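Local coordinates for sulfate permease family protein (PDB 4DGH) that probably transports anions across the membrane as a SulP-family permease, of which this chain is the STAS domain, at residues A[62-74]-A[95-107]. Sequence-based numbering, arbitrary orientation. Where two conformers were deposited one is given.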
# COMPACT_ATOMS: atom_id res chain seq x y z
N MSE A 62 10.53 16.28 -3.96
CA MSE A 62 10.80 15.88 -2.58
C MSE A 62 10.78 17.13 -1.75
O MSE A 62 11.30 18.18 -2.18
CB MSE A 62 12.19 15.35 -2.35
CG MSE A 62 12.35 14.08 -3.13
SE MSE A 62 13.90 13.17 -2.33
CE MSE A 62 13.15 12.60 -0.66
N ASP A 63 10.09 17.09 -0.62
CA ASP A 63 10.14 18.19 0.30
C ASP A 63 11.06 17.80 1.45
O ASP A 63 11.63 16.68 1.46
CB ASP A 63 8.67 18.62 0.75
CG ASP A 63 7.87 17.49 1.37
OD1 ASP A 63 8.47 16.66 2.09
OD2 ASP A 63 6.61 17.41 1.14
N ILE A 64 11.17 18.71 2.43
CA ILE A 64 11.97 18.47 3.62
C ILE A 64 11.62 17.14 4.28
O ILE A 64 12.50 16.49 4.91
CB ILE A 64 11.92 19.66 4.62
CG1 ILE A 64 13.23 19.73 5.46
CG2 ILE A 64 10.53 19.78 5.31
CD1 ILE A 64 13.37 21.07 6.22
N THR A 65 10.36 16.73 4.23
CA THR A 65 9.98 15.51 4.89
C THR A 65 10.54 14.28 4.15
O THR A 65 11.01 13.31 4.80
CB THR A 65 8.42 15.35 5.16
OG1 THR A 65 7.76 15.19 3.93
CG2 THR A 65 7.80 16.61 5.80
N GLY A 66 10.50 14.28 2.82
CA GLY A 66 11.03 13.12 2.10
C GLY A 66 12.56 13.19 2.14
O GLY A 66 13.22 12.19 2.14
N ILE A 67 13.14 14.38 2.13
CA ILE A 67 14.61 14.48 2.26
C ILE A 67 15.12 13.87 3.54
O ILE A 67 16.08 13.09 3.54
CB ILE A 67 15.08 15.94 2.17
CG1 ILE A 67 14.96 16.30 0.67
CG2 ILE A 67 16.53 16.08 2.70
CD1 ILE A 67 16.06 15.73 -0.25
N GLN A 68 14.45 14.18 4.65
CA GLN A 68 14.92 13.66 5.93
C GLN A 68 14.65 12.15 6.03
O GLN A 68 15.43 11.42 6.63
CB GLN A 68 14.27 14.40 7.08
CG GLN A 68 14.86 15.80 7.23
CD GLN A 68 14.04 16.68 8.16
OE1 GLN A 68 13.01 17.23 7.74
NE2 GLN A 68 14.50 16.86 9.41
N THR A 69 13.57 11.69 5.42
CA THR A 69 13.32 10.24 5.33
C THR A 69 14.38 9.53 4.53
O THR A 69 14.87 8.45 4.94
CB THR A 69 11.89 10.03 4.78
OG1 THR A 69 11.01 10.69 5.67
CG2 THR A 69 11.47 8.57 4.75
N LEU A 70 14.71 10.07 3.35
CA LEU A 70 15.72 9.46 2.49
C LEU A 70 17.08 9.47 3.21
O LEU A 70 17.86 8.50 3.11
CB LEU A 70 15.82 10.17 1.14
CG LEU A 70 16.88 9.76 0.17
CD1 LEU A 70 16.71 8.28 -0.23
CD2 LEU A 70 16.82 10.53 -1.13
N GLU A 71 17.42 10.60 3.85
CA GLU A 71 18.64 10.66 4.64
C GLU A 71 18.78 9.54 5.71
O GLU A 71 19.80 8.88 5.81
CB GLU A 71 18.76 12.06 5.27
CG GLU A 71 19.93 12.10 6.23
CD GLU A 71 20.15 13.46 6.85
OE1 GLU A 71 19.15 14.26 6.89
OE2 GLU A 71 21.30 13.71 7.33
N GLU A 72 17.75 9.38 6.52
CA GLU A 72 17.72 8.40 7.61
C GLU A 72 17.84 6.99 7.02
O GLU A 72 18.63 6.20 7.53
CB GLU A 72 16.40 8.49 8.40
CG GLU A 72 16.28 7.43 9.49
CD GLU A 72 15.20 7.73 10.55
OE1 GLU A 72 14.06 8.17 10.19
OE2 GLU A 72 15.46 7.50 11.78
N MSE A 73 17.11 6.71 5.95
CA MSE A 73 17.25 5.41 5.28
C MSE A 73 18.66 5.11 4.82
O MSE A 73 19.18 4.02 5.02
CB MSE A 73 16.31 5.40 4.07
CG MSE A 73 16.04 3.95 3.69
SE MSE A 73 15.11 3.96 1.96
CE MSE A 73 14.78 2.09 1.53
N ILE A 74 19.29 6.08 4.17
CA ILE A 74 20.66 5.87 3.70
C ILE A 74 21.62 5.70 4.85
O ILE A 74 22.59 4.90 4.77
CB ILE A 74 21.09 7.08 2.84
CG1 ILE A 74 20.29 7.02 1.52
CG2 ILE A 74 22.59 6.99 2.56
CD1 ILE A 74 20.41 8.31 0.72
N GLN A 95 18.76 18.55 -8.40
CA GLN A 95 19.20 19.81 -7.68
C GLN A 95 18.91 19.73 -6.20
O GLN A 95 19.74 20.16 -5.42
CB GLN A 95 18.56 21.11 -8.22
CG GLN A 95 18.53 21.19 -9.75
CD GLN A 95 17.65 22.33 -10.34
OE1 GLN A 95 16.72 22.09 -11.15
NE2 GLN A 95 17.96 23.55 -9.97
N LYS A 96 17.73 19.21 -5.82
CA LYS A 96 17.39 19.11 -4.39
C LYS A 96 18.34 18.17 -3.66
O LYS A 96 18.73 18.44 -2.53
CB LYS A 96 15.97 18.54 -4.19
CG LYS A 96 14.94 19.45 -3.71
CD LYS A 96 14.84 19.43 -2.22
CE LYS A 96 14.17 20.74 -1.95
NZ LYS A 96 12.72 20.58 -2.13
N LEU A 97 18.71 17.04 -4.28
CA LEU A 97 19.59 16.08 -3.65
C LEU A 97 20.99 16.75 -3.30
O LEU A 97 21.59 16.44 -2.27
CB LEU A 97 19.83 14.89 -4.59
CG LEU A 97 18.54 13.99 -4.84
CD1 LEU A 97 19.00 12.77 -5.62
CD2 LEU A 97 17.91 13.57 -3.52
N VAL A 98 21.45 17.62 -4.19
CA VAL A 98 22.72 18.35 -3.98
C VAL A 98 22.50 19.35 -2.82
O VAL A 98 23.15 19.25 -1.78
CB VAL A 98 23.16 19.10 -5.25
CG1 VAL A 98 24.37 20.04 -4.95
CG2 VAL A 98 23.55 18.09 -6.34
N LYS A 99 21.51 20.20 -2.96
CA LYS A 99 21.29 21.24 -1.95
C LYS A 99 21.03 20.69 -0.55
O LYS A 99 21.43 21.31 0.43
CB LYS A 99 20.11 22.18 -2.32
CG LYS A 99 20.11 22.74 -3.76
CD LYS A 99 19.19 23.97 -3.93
CE LYS A 99 17.81 23.83 -3.22
NZ LYS A 99 16.75 23.09 -3.96
N ALA A 100 20.37 19.53 -0.45
CA ALA A 100 20.05 18.93 0.82
C ALA A 100 21.15 18.12 1.46
O ALA A 100 21.00 17.73 2.63
CB ALA A 100 18.80 18.08 0.70
N GLY A 101 22.26 17.90 0.76
CA GLY A 101 23.33 17.08 1.30
C GLY A 101 23.19 15.56 1.06
O GLY A 101 23.93 14.75 1.65
N ILE A 102 22.24 15.15 0.22
CA ILE A 102 22.12 13.68 -0.05
C ILE A 102 23.32 13.26 -0.91
O ILE A 102 23.90 12.18 -0.72
CB ILE A 102 20.78 13.29 -0.69
CG1 ILE A 102 19.59 13.65 0.27
CG2 ILE A 102 20.75 11.81 -1.04
CD1 ILE A 102 19.71 12.99 1.63
N VAL A 103 23.71 14.11 -1.84
CA VAL A 103 24.82 13.74 -2.75
C VAL A 103 26.09 13.59 -1.91
O VAL A 103 26.81 12.63 -2.08
CB VAL A 103 24.99 14.74 -3.91
CG1 VAL A 103 26.31 14.51 -4.66
CG2 VAL A 103 23.79 14.64 -4.85
N LYS A 104 26.32 14.53 -1.01
CA LYS A 104 27.42 14.45 -0.03
C LYS A 104 27.39 13.13 0.65
O LYS A 104 28.40 12.45 0.68
CB LYS A 104 27.32 15.56 1.06
CG LYS A 104 28.40 15.44 2.13
CD LYS A 104 28.01 16.16 3.41
CE LYS A 104 29.15 16.03 4.41
NZ LYS A 104 29.03 17.12 5.40
N LEU A 105 26.22 12.75 1.15
CA LEU A 105 26.12 11.52 1.92
C LEU A 105 26.53 10.31 1.14
O LEU A 105 27.22 9.45 1.66
CB LEU A 105 24.68 11.36 2.37
CG LEU A 105 24.28 10.25 3.30
CD1 LEU A 105 25.29 10.18 4.46
CD2 LEU A 105 22.82 10.54 3.73
N VAL A 106 26.07 10.18 -0.10
CA VAL A 106 26.41 8.95 -0.77
C VAL A 106 27.68 9.05 -1.60
O VAL A 106 28.27 8.02 -1.95
CB VAL A 106 25.31 8.42 -1.71
CG1 VAL A 106 23.99 8.06 -0.97
CG2 VAL A 106 25.11 9.39 -2.82
N GLY A 107 28.10 10.28 -1.91
CA GLY A 107 29.32 10.45 -2.70
C GLY A 107 28.91 10.82 -4.13
O GLY A 107 28.08 10.15 -4.72
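Ile102 is the knob of this contact: its side chain drops into the hollow that Ile67, Leu70, Glu71 and Ile74 form on the face of helix 64-74. Its two branches part company inside. CD1, at the end of the longer arm, lies against Glu71 CB at 3.9 Å, whereas CG2, anti to the backbone N, turns to the other wall and meets Ile74 CD1, also at 3.9 Å, and Leu70 CD2. Toward its N-terminus the helix offers a bump of its own. Ile67 presses CG2 and CD1 together on the single methyl of Ala100, with CG2 3.6 Å from Ala100 CB. Such interlocking joins two neighbouring helical connections of the STAS fold, in which helices pack around a parallel sheet: helix 64-78 follows strand 51-55, and the pair 91-99 and 102-106 follows strand 83-87. Gly101, with positive phi, closes the first of that pair in a Schellman motif and stands at the N-cap position of the second, which then runs almost parallel to helix 64-74, at 5°, while 95-99 crosses it at -66°. Further along, Ile74 and Leu105 lie alongside each other, pointing opposite ways, with Ile74 CG2 3.7 Å from Leu105 CG; the same methyl also touches Val106 CG1, and Val106 and Ile102 continue inward to Ile86 of strand 83-87. Beside the hollow Leu97 packs on Leu70, the two side chains crossing at about a right angle, CD2 to CD2 4.0 Å, and more loosely on Ile67 CD1 and Met62 SE. At the opposite end from Ile74, Lys96, bent at chi2 (-92°) and chi4, brings NZ to Met62 O at 2.8 Å, in the carbonyl plane; this ammonium also donates to Leu17 O of the second subunit.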